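Side-chain contacts in GH3 beta-N-acetylglucosaminidase (Paenibacillaceae, PDB 6K5J), which hydrolyses beta-linked N-acetylglucosamine residues as a glycoside hydrolase family 3 beta-N-acetylglucosaminidase, probably from the non-reducing ends of chitin-derived oligosaccharides: residues V250-L255 / E323-R328; A293-V298 / G331-L336; F382-T387 / Q478-S483; A439-L444 / E469-K474. All blocks are in the same frame, centred on the assembly; numbering follows the deposited sequence.

Contact 1. Residues V250-L255 / E323-R328; sequences VIEGLL and EERIDR
Glu252 and Arg328 form the direct salt bridge of this contact, OE2 of Glu252 lying 3.1 Å from NH1 of Arg328. The oxygen sits at the guanidinium edge, near its plane, but the carboxylate is turned 80° against that plane. Arg328 also grips Glu324 side-on, one helical turn back. Its NH2 gives a 2.7 Å bond to OE1 of Glu324, and its NE gives a nearly straight 2.9 Å bond to OE2. CG of Arg328 lies anti to the backbone N (chi1 -161°), and a bend at chi3 turns the head between the two carboxylates. One water donates to OE2 of Glu252 and accepts from NE of Arg325. Another donates to OE1 of Glu252 and accepts weakly from NH1 of Arg328. Arg325 thus meets Glu252 through water; its NH1 and NH2 turn to Ser329 and the backbone oxygen of Val289. Within helix 323-339, CD of Arg325 lies over one face of the Arg328 guanidinium, toward its rim. With an alanine in place of Arg328, Glu324 would probably lose its two-nitrogen partner and Glu252 its direct counter-charge. Helices 249-258 and 323-339 of the TIM-barrel-type domain are joined by charge and water.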
loop_
_atom_site.group_PDB
_atom_site.type_symbol
_atom_site.label_atom_id
_atom_site.label_comp_id
_atom_site.label_asym_id
_atom_site.label_seq_id
_atom_site.Cartn_x
_atom_site.Cartn_y
_atom_site.Cartn_z
ATOM N N VAL A 250 5.254 12.047 -20.065
ATOM C CA VAL A 250 4.756 12.064 -18.692
ATOM C C VAL A 250 5.864 12.430 -17.711
ATOM O O VAL A 250 5.644 13.211 -16.778
ATOM C CB VAL A 250 4.111 10.710 -18.327
ATOM C CG1 VAL A 250 3.619 10.729 -16.875
ATOM C CG2 VAL A 250 2.961 10.383 -19.271
ATOM N N ILE A 251 7.062 11.871 -17.880
ATOM C CA ILE A 251 8.094 12.053 -16.862
ATOM C C ILE A 251 8.902 13.319 -17.138
ATOM O O ILE A 251 8.850 14.277 -16.358
ATOM C CB ILE A 251 9.003 10.818 -16.749
ATOM C CG1 ILE A 251 8.177 9.587 -16.345
ATOM C CG2 ILE A 251 10.078 11.059 -15.718
ATOM C CD1 ILE A 251 8.992 8.314 -16.205
ATOM N N GLU A 252 9.674 13.342 -18.233
ATOM C CA GLU A 252 10.462 14.542 -18.512
ATOM C C GLU A 252 9.561 15.740 -18.762
ATOM O O GLU A 252 9.845 16.849 -18.297
ATOM C CB GLU A 252 11.383 14.334 -19.721
ATOM C CG GLU A 252 12.627 13.497 -19.459
ATOM C CD GLU A 252 13.587 14.087 -18.428
ATOM O OE1 GLU A 252 13.443 15.272 -18.052
ATOM O OE2 GLU A 252 14.507 13.348 -17.996
ATOM N N GLY A 253 8.483 15.542 -19.506
ATOM C CA GLY A 253 7.621 16.646 -19.874
ATOM C C GLY A 253 6.784 17.157 -18.725
ATOM O O GLY A 253 6.913 18.311 -18.311
ATOM N N LEU A 254 5.934 16.287 -18.183
ATOM C CA LEU A 254 4.943 16.729 -17.212
ATOM C C LEU A 254 5.527 16.805 -15.804
ATOM O O LEU A 254 5.425 17.842 -15.141
ATOM C CB LEU A 254 3.738 15.791 -17.268
ATOM C CG LEU A 254 2.594 15.935 -16.273
ATOM C CD1 LEU A 254 1.946 17.302 -16.387
ATOM C CD2 LEU A 254 1.571 14.830 -16.526
ATOM N N LEU A 255 6.145 15.716 -15.330
ATOM C CA LEU A 255 6.635 15.680 -13.952
ATOM C C LEU A 255 7.851 16.586 -13.765
ATOM O O LEU A 255 7.891 17.407 -12.841
ATOM C CB LEU A 255 6.978 14.241 -13.563
ATOM C CG LEU A 255 7.566 13.982 -12.170
ATOM C CD1 LEU A 255 6.710 14.626 -11.069
ATOM C CD2 LEU A 255 7.658 12.464 -11.948
ATOM N N GLU A 323 26.190 10.259 -21.216
ATOM C CA GLU A 323 26.932 10.352 -19.966
ATOM C C GLU A 323 26.273 11.327 -19.002
ATOM O O GLU A 323 26.140 11.034 -17.809
ATOM C CB GLU A 323 28.373 10.775 -20.252
ATOM C CG GLU A 323 29.181 11.078 -18.992
ATOM C CD GLU A 323 30.655 11.309 -19.286
ATOM O OE1 GLU A 323 31.011 11.430 -20.479
ATOM O OE2 GLU A 323 31.454 11.362 -18.325
ATOM N N GLU A 324 25.873 12.506 -19.498
ATOM C CA GLU A 324 25.177 13.464 -18.642
ATOM C C GLU A 324 23.893 12.863 -18.077
ATOM O O GLU A 324 23.577 13.052 -16.897
ATOM C CB GLU A 324 24.874 14.749 -19.423
ATOM C CG GLU A 324 24.149 15.845 -18.619
ATOM C CD GLU A 324 22.631 15.657 -18.531
ATOM O OE1 GLU A 324 22.014 15.099 -19.473
ATOM O OE2 GLU A 324 22.052 16.073 -17.508
ATOM N N ARG A 325 23.139 12.144 -18.908
ATOM C CA ARG A 325 21.868 11.583 -18.462
ATOM C C ARG A 325 22.064 10.661 -17.266
ATOM O O ARG A 325 21.354 10.776 -16.260
ATOM C CB ARG A 325 21.186 10.846 -19.613
ATOM C CG ARG A 325 19.856 10.215 -19.234
ATOM C CD ARG A 325 18.804 11.253 -18.820
ATOM N NE ARG A 325 17.652 10.579 -18.221
ATOM C CZ ARG A 325 17.603 10.189 -16.951
ATOM N NH1 ARG A 325 18.624 10.436 -16.145
ATOM N NH2 ARG A 325 16.530 9.560 -16.482
ATOM N N ILE A 326 23.049 9.761 -17.345
ATOM C CA ILE A 326 23.335 8.852 -16.237
ATOM C C ILE A 326 23.742 9.626 -14.992
ATOM O O ILE A 326 23.263 9.346 -13.883
ATOM C CB ILE A 326 24.428 7.846 -16.633
ATOM C CG1 ILE A 326 23.919 6.912 -17.727
ATOM C CG2 ILE A 326 24.841 7.048 -15.418
ATOM C CD1 ILE A 326 23.051 5.773 -17.199
ATOM N N ASP A 327 24.664 10.588 -15.150
ATOM C CA ASP A 327 25.094 11.407 -14.015
ATOM C C ASP A 327 23.930 12.177 -13.405
ATOM O O ASP A 327 23.928 12.432 -12.199
ATOM C CB ASP A 327 26.180 12.407 -14.434
ATOM C CG ASP A 327 27.507 11.748 -14.774
ATOM O OD1 ASP A 327 27.787 10.637 -14.280
ATOM O OD2 ASP A 327 28.287 12.370 -15.530
ATOM N N ARG A 328 22.970 12.605 -14.228
ATOM C CA ARG A 328 21.804 13.320 -13.717
ATOM C C ARG A 328 21.059 12.481 -12.680
ATOM O O ARG A 328 20.774 12.957 -11.576
ATOM C CB ARG A 328 20.883 13.708 -14.876
ATOM C CG ARG A 328 19.894 14.822 -14.575
ATOM C CD ARG A 328 18.801 14.889 -15.649
ATOM N NE ARG A 328 19.382 14.997 -16.986
ATOM C CZ ARG A 328 18.730 14.722 -18.112
ATOM N NH1 ARG A 328 17.465 14.335 -18.067
ATOM N NH2 ARG A 328 19.347 14.828 -19.285
HETATM O O HOH W 1 15.394 11.537 -19.883
HETATM O O HOH W 2 15.577 15.775 -16.236
#

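Contact 2. Residues A293-V298 / G331-L336; sequences ADLILV and GRLLAL
Asp294 and Arg332 form a salt bridge at one end of this contact, and Leu333 packs beside it. NH1 of Arg332 donates to OD1 of Asp294 over 2.9 Å, with an N-H...O angle of 147°. The bond uses the syn lone pair of OD1. The two side chains cross at about a right angle, and their flat groups are 47° apart. CD of Arg332 also rests against the carboxylate, 3.5 Å from OD2 of Asp294. The arginine reaches this far because its chain is extended from CG to NE. Asp294 has further partners: Ser329 bonds to OD1, while Arg256 and the backbone N of Val265 bond to OD2. An asparagine in its place would probably leave Arg332 and Arg256 without the negative charge that holds them together. The close, buried packing is that of Leu333 on the backbone of Asp294. CD1 of Leu333 lies 3.6 Å from the backbone O of Asp294, an oxygen buried with no polar partner. The touch between CD2 of Leu333 and CB of Leu295, at 4.2 Å, is light. Arg332 is on the solvent side, being partly exposed, and its NE pairs with Asp262. The contact ties helix 323-339 to the turn leading into strand 296-298. Strand 264-266 runs alongside: Val264 touches Leu333, and Val266 touches Leu295.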
loop_
_atom_site.group_PDB
_atom_site.type_symbol
_atom_site.label_atom_id
_atom_site.label_comp_id
_atom_site.label_asym_id
_atom_site.label_seq_id
_atom_site.Cartn_x
_atom_site.Cartn_y
_atom_site.Cartn_z
ATOM N N ALA A 293 13.130 8.469 -15.659
ATOM C CA ALA A 293 13.228 7.837 -14.347
ATOM C C ALA A 293 14.680 7.733 -13.884
ATOM O O ALA A 293 15.611 7.637 -14.689
ATOM C CB ALA A 293 12.602 6.436 -14.368
ATOM N N ASP A 294 14.861 7.724 -12.561
ATOM C CA ASP A 294 16.178 7.563 -11.953
ATOM C C ASP A 294 16.420 6.176 -11.403
ATOM O O ASP A 294 17.564 5.706 -11.412
ATOM C CB ASP A 294 16.361 8.537 -10.786
ATOM C CG ASP A 294 16.075 9.953 -11.173
ATOM O OD1 ASP A 294 16.736 10.436 -12.115
ATOM O OD2 ASP A 294 15.184 10.566 -10.550
ATOM N N LEU A 295 15.387 5.541 -10.859
ATOM C CA LEU A 295 15.558 4.317 -10.093
ATOM C C LEU A 295 14.651 3.250 -10.684
ATOM O O LEU A 295 13.424 3.413 -10.701
ATOM C CB LEU A 295 15.252 4.541 -8.610
ATOM C CG LEU A 295 15.607 3.387 -7.670
ATOM C CD1 LEU A 295 17.104 3.017 -7.749
ATOM C CD2 LEU A 295 15.219 3.735 -6.228
ATOM N N ILE A 296 15.262 2.168 -11.149
ATOM C CA ILE A 296 14.591 1.057 -11.821
ATOM C C ILE A 296 14.303 -0.017 -10.782
ATOM O O ILE A 296 15.230 -0.584 -10.194
ATOM C CB ILE A 296 15.477 0.488 -12.944
ATOM C CG1 ILE A 296 15.810 1.548 -13.996
ATOM C CG2 ILE A 296 14.875 -0.786 -13.532
ATOM C CD1 ILE A 296 14.678 2.433 -14.411
ATOM N N LEU A 297 13.029 -0.314 -10.552
ATOM C CA LEU A 297 12.632 -1.274 -9.528
ATOM C C LEU A 297 12.412 -2.644 -10.170
ATOM O O LEU A 297 11.575 -2.786 -11.072
ATOM C CB LEU A 297 11.367 -0.801 -8.816
ATOM C CG LEU A 297 10.815 -1.705 -7.714
ATOM C CD1 LEU A 297 11.854 -1.929 -6.603
ATOM C CD2 LEU A 297 9.539 -1.106 -7.148
ATOM N N VAL A 298 13.158 -3.647 -9.718
ATOM C CA VAL A 298 13.000 -5.022 -10.199
ATOM C C VAL A 298 12.994 -5.918 -8.960
ATOM O O VAL A 298 14.045 -6.320 -8.454
ATOM C CB VAL A 298 14.085 -5.433 -11.199
ATOM C CG1 VAL A 298 13.703 -6.757 -11.867
ATOM C CG2 VAL A 298 14.269 -4.349 -12.276
ATOM N N GLY A 331 23.182 11.780 -9.536
ATOM C CA GLY A 331 23.218 12.934 -8.652
ATOM C C GLY A 331 21.991 13.030 -7.766
ATOM O O GLY A 331 22.094 13.338 -6.575
ATOM N N ARG A 332 20.814 12.761 -8.330
ATOM C CA ARG A 332 19.594 12.808 -7.530
ATOM C C ARG A 332 19.583 11.711 -6.474
ATOM O O ARG A 332 19.169 11.948 -5.334
ATOM C CB ARG A 332 18.370 12.689 -8.434
ATOM C CG ARG A 332 18.247 13.778 -9.481
ATOM C CD ARG A 332 16.989 13.538 -10.294
ATOM N NE ARG A 332 16.702 14.582 -11.273
ATOM C CZ ARG A 332 16.646 14.395 -12.593
ATOM N NH1 ARG A 332 16.860 13.191 -13.124
ATOM N NH2 ARG A 332 16.347 15.419 -13.388
ATOM N N LEU A 333 20.048 10.504 -6.828
ATOM C CA LEU A 333 20.067 9.408 -5.861
ATOM C C LEU A 333 21.083 9.655 -4.747
ATOM O O LEU A 333 20.791 9.422 -3.569
ATOM C CB LEU A 333 20.343 8.082 -6.578
ATOM C CG LEU A 333 19.186 7.677 -7.488
ATOM C CD1 LEU A 333 19.667 6.767 -8.630
ATOM C CD2 LEU A 333 18.074 7.025 -6.663
ATOM N N LEU A 334 22.274 10.142 -5.092
ATOM C CA LEU A 334 23.261 10.436 -4.058
ATOM C C LEU A 334 22.790 11.561 -3.133
ATOM O O LEU A 334 23.070 11.535 -1.929
ATOM C CB LEU A 334 24.601 10.783 -4.711
ATOM C CG LEU A 334 25.302 9.658 -5.479
ATOM C CD1 LEU A 334 26.663 10.101 -5.991
ATOM C CD2 LEU A 334 25.458 8.411 -4.624
ATOM N N ALA A 335 22.067 12.551 -3.674
ATOM C CA ALA A 335 21.567 13.642 -2.839
ATOM C C ALA A 335 20.529 13.140 -1.844
ATOM O O ALA A 335 20.547 13.526 -0.670
ATOM C CB ALA A 335 20.977 14.756 -3.708
ATOM N N LEU A 336 19.624 12.263 -2.293
ATOM C CA LEU A 336 18.659 11.662 -1.380
ATOM C C LEU A 336 19.365 10.845 -0.297
ATOM O O LEU A 336 19.030 10.942 0.895
ATOM C CB LEU A 336 17.683 10.782 -2.175
ATOM C CG LEU A 336 16.663 10.028 -1.312
ATOM C CD1 LEU A 336 15.870 11.004 -0.472
ATOM C CD2 LEU A 336 15.735 9.175 -2.180
#

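Contact 3. Residues F382-T387 / Q478-S483; sequences FTLDKT and QLIVAS
Ile480 points its side chain from the strand into the loop, and its CD1 makes the closest contacts. CG1 stands anti to the carbonyl carbon (chi1 -65°), and the chain runs on extended through chi2. This carries the terminal methyl between Phe382 and Leu384. On the Phe382 side CD1 meets the backbone rather than the ring. It lies 3.1 Å from the backbone O of Phe382, a close approach of a methyl to a carbonyl oxygen. CB of Phe382 follows at 4.2 Å. The ring itself leads away from the strand segment, since chi1 of 57° sets CG between the backbone N and the carbonyl carbon. There it meets Phe500 edge-to-face. Leu384, on the far side of Thr383 in the chain, supplies the second wall. Its CB does not point at the strand, but its end bends nearer, and CD2 of Leu384 stands 4.3 Å from CD1 of Ile480. No hydrogen bond joins the two segments. Farther along the loop, Asp385 and Thr387 make an Asx turn. The backbone N of Thr387 donates to OD1 of Asp385 over 2.9 Å, and OG1 of Thr387 donates to the same oxygen. Both arrive from one face of the carboxylate. In sequence the loop connects strands 374-377 and 390-396. It packs against strand 478-483 within the six-stranded mixed sheet, and Leu517 of helix 507-517 touches both Leu384 and Ile480.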
loop_
_atom_site.group_PDB
_atom_site.type_symbol
_atom_site.label_atom_id
_atom_site.label_comp_id
_atom_site.label_asym_id
_atom_site.label_seq_id
_atom_site.Cartn_x
_atom_site.Cartn_y
_atom_site.Cartn_z
ATOM N N PHE A 382 -29.458 -0.597 15.658
ATOM C CA PHE A 382 -28.643 -1.723 15.229
ATOM C C PHE A 382 -27.803 -2.330 16.343
ATOM O O PHE A 382 -27.205 -3.385 16.124
ATOM C CB PHE A 382 -27.695 -1.297 14.100
ATOM C CG PHE A 382 -26.804 -0.150 14.479
ATOM C CD1 PHE A 382 -25.685 -0.357 15.273
ATOM C CD2 PHE A 382 -27.104 1.138 14.074
ATOM C CE1 PHE A 382 -24.874 0.700 15.642
ATOM C CE2 PHE A 382 -26.299 2.195 14.440
ATOM C CZ PHE A 382 -25.179 1.979 15.223
ATOM N N THR A 383 -27.715 -1.699 17.510
ATOM C CA THR A 383 -26.744 -2.142 18.502
ATOM C C THR A 383 -27.069 -3.550 18.993
ATOM O O THR A 383 -28.235 -3.920 19.159
ATOM C CB THR A 383 -26.691 -1.165 19.671
ATOM O OG1 THR A 383 -28.019 -0.878 20.113
ATOM C CG2 THR A 383 -26.017 0.134 19.234
ATOM N N LEU A 384 -26.019 -4.340 19.205
ATOM C CA LEU A 384 -26.181 -5.737 19.586
ATOM C C LEU A 384 -26.830 -5.866 20.962
ATOM O O LEU A 384 -26.591 -5.053 21.859
ATOM C CB LEU A 384 -24.822 -6.437 19.585
ATOM C CG LEU A 384 -24.099 -6.539 18.238
ATOM C CD1 LEU A 384 -22.686 -7.070 18.446
ATOM C CD2 LEU A 384 -24.861 -7.422 17.270
ATOM N N ASP A 385 -27.647 -6.904 21.126
ATOM C CA ASP A 385 -28.241 -7.250 22.418
ATOM C C ASP A 385 -27.290 -8.204 23.140
ATOM O O ASP A 385 -27.134 -9.360 22.735
ATOM C CB ASP A 385 -29.623 -7.867 22.208
ATOM C CG ASP A 385 -30.333 -8.225 23.513
ATOM O OD1 ASP A 385 -29.698 -8.256 24.587
ATOM O OD2 ASP A 385 -31.550 -8.488 23.452
ATOM N N LYS A 386 -26.656 -7.716 24.210
ATOM C CA LYS A 386 -25.647 -8.496 24.919
ATOM C C LYS A 386 -26.220 -9.746 25.574
ATOM O O LYS A 386 -25.462 -10.675 25.879
ATOM C CB LYS A 386 -24.964 -7.624 25.972
ATOM C CG LYS A 386 -23.655 -8.183 26.495
ATOM C CD LYS A 386 -22.966 -7.166 27.390
ATOM C CE LYS A 386 -21.749 -7.750 28.054
ATOM N NZ LYS A 386 -21.061 -6.730 28.894
ATOM N N THR A 387 -27.533 -9.794 25.797
ATOM C CA THR A 387 -28.169 -10.956 26.406
ATOM C C THR A 387 -28.423 -12.081 25.413
ATOM O O THR A 387 -28.900 -13.151 25.817
ATOM C CB THR A 387 -29.489 -10.544 27.068
ATOM O OG1 THR A 387 -30.456 -10.208 26.062
ATOM C CG2 THR A 387 -29.266 -9.347 27.955
ATOM N N GLN A 478 -31.490 -10.994 12.264
ATOM C CA GLN A 478 -31.151 -9.575 12.345
ATOM C C GLN A 478 -29.700 -9.455 11.893
ATOM O O GLN A 478 -28.774 -9.774 12.647
ATOM C CB GLN A 478 -31.361 -9.025 13.752
ATOM C CG GLN A 478 -32.828 -8.925 14.174
ATOM C CD GLN A 478 -33.394 -10.256 14.637
ATOM O OE1 GLN A 478 -32.831 -10.909 15.523
ATOM N NE2 GLN A 478 -34.511 -10.671 14.037
ATOM N N LEU A 479 -29.510 -9.030 10.646
ATOM C CA LEU A 479 -28.210 -9.044 9.984
ATOM C C LEU A 479 -27.609 -7.643 9.974
ATOM O O LEU A 479 -28.273 -6.684 9.569
ATOM C CB LEU A 479 -28.346 -9.550 8.549
ATOM C CG LEU A 479 -27.092 -9.419 7.672
ATOM C CD1 LEU A 479 -26.027 -10.382 8.159
ATOM C CD2 LEU A 479 -27.440 -9.687 6.206
ATOM N N ILE A 480 -26.359 -7.532 10.422
ATOM C CA ILE A 480 -25.529 -6.348 10.219
ATOM C C ILE A 480 -24.359 -6.753 9.330
ATOM O O ILE A 480 -23.743 -7.800 9.549
ATOM C CB ILE A 480 -25.004 -5.775 11.554
ATOM C CG1 ILE A 480 -26.147 -5.254 12.426
ATOM C CG2 ILE A 480 -23.962 -4.665 11.319
ATOM C CD1 ILE A 480 -25.709 -4.966 13.874
ATOM N N VAL A 481 -24.030 -5.925 8.345
ATOM C CA VAL A 481 -22.848 -6.138 7.515
ATOM C C VAL A 481 -21.854 -5.015 7.800
ATOM O O VAL A 481 -22.230 -3.839 7.855
ATOM C CB VAL A 481 -23.212 -6.211 6.022
ATOM C CG1 VAL A 481 -21.961 -6.473 5.164
ATOM C CG2 VAL A 481 -24.238 -7.308 5.793
ATOM N N ALA A 482 -20.594 -5.382 8.007
ATOM C CA ALA A 482 -19.510 -4.429 8.198
ATOM C C ALA A 482 -18.401 -4.796 7.226
ATOM O O ALA A 482 -17.841 -5.892 7.311
ATOM C CB ALA A 482 -19.001 -4.450 9.642
ATOM N N SER A 483 -18.102 -3.901 6.290
ATOM C CA SER A 483 -17.076 -4.181 5.298
ATOM C C SER A 483 -15.708 -3.896 5.897
ATOM O O SER A 483 -15.492 -2.839 6.506
ATOM C CB SER A 483 -17.296 -3.353 4.027
ATOM O OG SER A 483 -17.495 -1.978 4.325
#

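Contact 4. Residues A439-L444 / E469-K474; sequences AHIQEL and EALAAK
The backbone O of Gln442 accepts a weak hydrogen bond from NZ of Lys474, 3.3 Å away, and a second bond from the hydroxyl of Ser445. NZ of Lys474 is in turn bonded to Ser445, its stronger polar partner. Lysine, serine and carbonyl thus meet in one small polar group. The lysine chain bends at chi3 (58°) and again at chi4, which brings its amine to the side of helix 435-447. The side chain of Gln442 reaches across to the other helix by a different route. Its first torsion sets CG anti to the carbonyl carbon, and a bend at chi2 lays the amide against Ala470. NE2 of Gln442 is 3.8 Å from CB of Ala470, and OE1 of Gln442 is 4.0 Å from the same methyl. The amide touches a carbon here and makes no bond across the contact. Helices 435-447 and 462-472 are successive helices with strand 450-455 between them, in the alpha/beta domain that follows the TIM-barrel-type domain. Strands 390-396, 450-455 and 478-483 run parallel in its sheet. Toward that sheet the contact becomes apolar. CG2 of Ile441 meets CD1 of Leu471 at 4.0 Å, the two side chains crossing at about a right angle. Ile441 also rests on Val393 of strand 390-396, and Leu471 on Leu479 of strand 478-483.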
loop_
_atom_site.group_PDB
_atom_site.type_symbol
_atom_site.label_atom_id
_atom_site.label_comp_id
_atom_site.label_asym_id
_atom_site.label_seq_id
_atom_site.Cartn_x
_atom_site.Cartn_y
_atom_site.Cartn_z
ATOM N N ALA A 439 -23.235 -23.306 3.485
ATOM C CA ALA A 439 -24.288 -24.092 4.120
ATOM C C ALA A 439 -24.166 -24.045 5.635
ATOM O O ALA A 439 -25.177 -23.975 6.345
ATOM C CB ALA A 439 -24.237 -25.536 3.621
ATOM N N HIS A 440 -22.934 -24.073 6.151
ATOM C CA HIS A 440 -22.736 -24.010 7.595
ATOM C C HIS A 440 -23.223 -22.679 8.163
ATOM O O HIS A 440 -23.841 -22.647 9.233
ATOM C CB HIS A 440 -21.263 -24.226 7.935
ATOM C CG HIS A 440 -21.010 -24.457 9.394
ATOM N ND1 HIS A 440 -19.839 -24.082 10.016
ATOM C CD2 HIS A 440 -21.783 -25.020 10.353
ATOM C CE1 HIS A 440 -19.898 -24.409 11.296
ATOM N NE2 HIS A 440 -21.067 -24.980 11.525
ATOM N N ILE A 441 -22.956 -21.571 7.465
ATOM C CA ILE A 441 -23.389 -20.265 7.960
ATOM C C ILE A 441 -24.911 -20.164 7.935
ATOM O O ILE A 441 -25.532 -19.696 8.895
ATOM C CB ILE A 441 -22.745 -19.126 7.144
ATOM C CG1 ILE A 441 -21.224 -19.114 7.323
ATOM C CG2 ILE A 441 -23.356 -17.780 7.563
ATOM C CD1 ILE A 441 -20.758 -19.242 8.770
ATOM N N GLN A 442 -25.533 -20.599 6.838
ATOM C CA GLN A 442 -26.988 -20.539 6.758
ATOM C C GLN A 442 -27.631 -21.361 7.866
ATOM O O GLN A 442 -28.651 -20.961 8.436
ATOM C CB GLN A 442 -27.465 -21.012 5.384
ATOM C CG GLN A 442 -26.918 -20.176 4.233
ATOM C CD GLN A 442 -27.979 -19.760 3.241
ATOM O OE1 GLN A 442 -29.107 -19.444 3.619
ATOM N NE2 GLN A 442 -27.622 -19.751 1.957
ATOM N N GLU A 443 -27.025 -22.496 8.209
ATOM C CA GLU A 443 -27.561 -23.335 9.274
ATOM C C GLU A 443 -27.431 -22.656 10.632
ATOM O O GLU A 443 -28.394 -22.604 11.406
ATOM C CB GLU A 443 -26.849 -24.686 9.282
ATOM C CG GLU A 443 -27.502 -25.726 10.185
ATOM C CD GLU A 443 -26.496 -26.663 10.825
ATOM O OE1 GLU A 443 -25.988 -26.343 11.922
ATOM O OE2 GLU A 443 -26.213 -27.722 10.229
ATOM N N LEU A 444 -26.243 -22.135 10.947
ATOM C CA LEU A 444 -26.052 -21.491 12.243
ATOM C C LEU A 444 -26.929 -20.253 12.389
ATOM O O LEU A 444 -27.323 -19.900 13.507
ATOM C CB LEU A 444 -24.579 -21.133 12.438
ATOM C CG LEU A 444 -23.657 -22.300 12.786
ATOM C CD1 LEU A 444 -22.196 -21.928 12.547
ATOM C CD2 LEU A 444 -23.880 -22.738 14.227
ATOM N N GLU A 469 -26.616 -11.731 0.862
ATOM C CA GLU A 469 -27.971 -11.446 0.400
ATOM C C GLU A 469 -28.960 -12.512 0.862
ATOM O O GLU A 469 -30.120 -12.198 1.152
ATOM C CB GLU A 469 -27.990 -11.315 -1.128
ATOM C CG GLU A 469 -27.539 -9.939 -1.639
ATOM C CD GLU A 469 -28.581 -8.854 -1.430
ATOM O OE1 GLU A 469 -29.631 -8.895 -2.114
ATOM O OE2 GLU A 469 -28.364 -7.958 -0.582
ATOM N N ALA A 470 -28.516 -13.766 0.958
ATOM C CA ALA A 470 -29.386 -14.826 1.465
ATOM C C ALA A 470 -29.735 -14.590 2.929
ATOM O O ALA A 470 -30.906 -14.684 3.328
ATOM C CB ALA A 470 -28.710 -16.188 1.283
ATOM N N LEU A 471 -28.727 -14.271 3.745
ATOM C CA LEU A 471 -28.972 -13.979 5.151
ATOM C C LEU A 471 -29.866 -12.760 5.304
ATOM O O LEU A 471 -30.688 -12.693 6.226
ATOM C CB LEU A 471 -27.647 -13.761 5.884
ATOM C CG LEU A 471 -26.696 -14.947 5.969
ATOM C CD1 LEU A 471 -25.335 -14.519 6.522
ATOM C CD2 LEU A 471 -27.312 -16.021 6.861
ATOM N N ALA A 472 -29.712 -11.781 4.411
ATOM C CA ALA A 472 -30.512 -10.566 4.480
ATOM C C ALA A 472 -31.977 -10.833 4.188
ATOM O O ALA A 472 -32.833 -10.048 4.611
ATOM C CB ALA A 472 -29.970 -9.514 3.501
ATOM N N ALA A 473 -32.280 -11.918 3.479
ATOM C CA ALA A 473 -33.652 -12.270 3.140
ATOM C C ALA A 473 -34.331 -13.139 4.194
ATOM O O ALA A 473 -35.538 -13.383 4.090
ATOM C CB ALA A 473 -33.689 -12.986 1.786
ATOM N N LYS A 474 -33.598 -13.612 5.199
ATOM C CA LYS A 474 -34.193 -14.459 6.233
ATOM C C LYS A 474 -34.933 -13.602 7.253
ATOM O O LYS A 474 -34.300 -12.807 7.954
ATOM C CB LYS A 474 -33.120 -15.293 6.921
ATOM C CG LYS A 474 -32.433 -16.287 5.995
ATOM C CD LYS A 474 -31.454 -17.184 6.740
ATOM C CE LYS A 474 -32.136 -17.955 7.859
ATOM N NZ LYS A 474 -31.525 -19.299 8.068
#

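The four contacts fall into two pairs on opposite sides of the chain's centre. Contacts 1 and 2 both use helix 323-339 of the family 3 N-terminal domain, with centres 11 Å apart. They touch where NH2 of Arg325 comes 2.8 Å from O of Ala293. Contacts 3 and 4 lie in the second domain, centres 15 Å apart, and meet where CD2 of Leu479 packs 3.6 Å from N of Ala472. Contact 4 is nested in the loop closed by contact 3. Between the pairs the centres are 51 to 58 Å apart. Leu297 on segment 293-298, outside contact 2 itself, touches the modelled N-acetylglucosamine (NAG). The side chain of Leu295 is about 11 Å from this NAG.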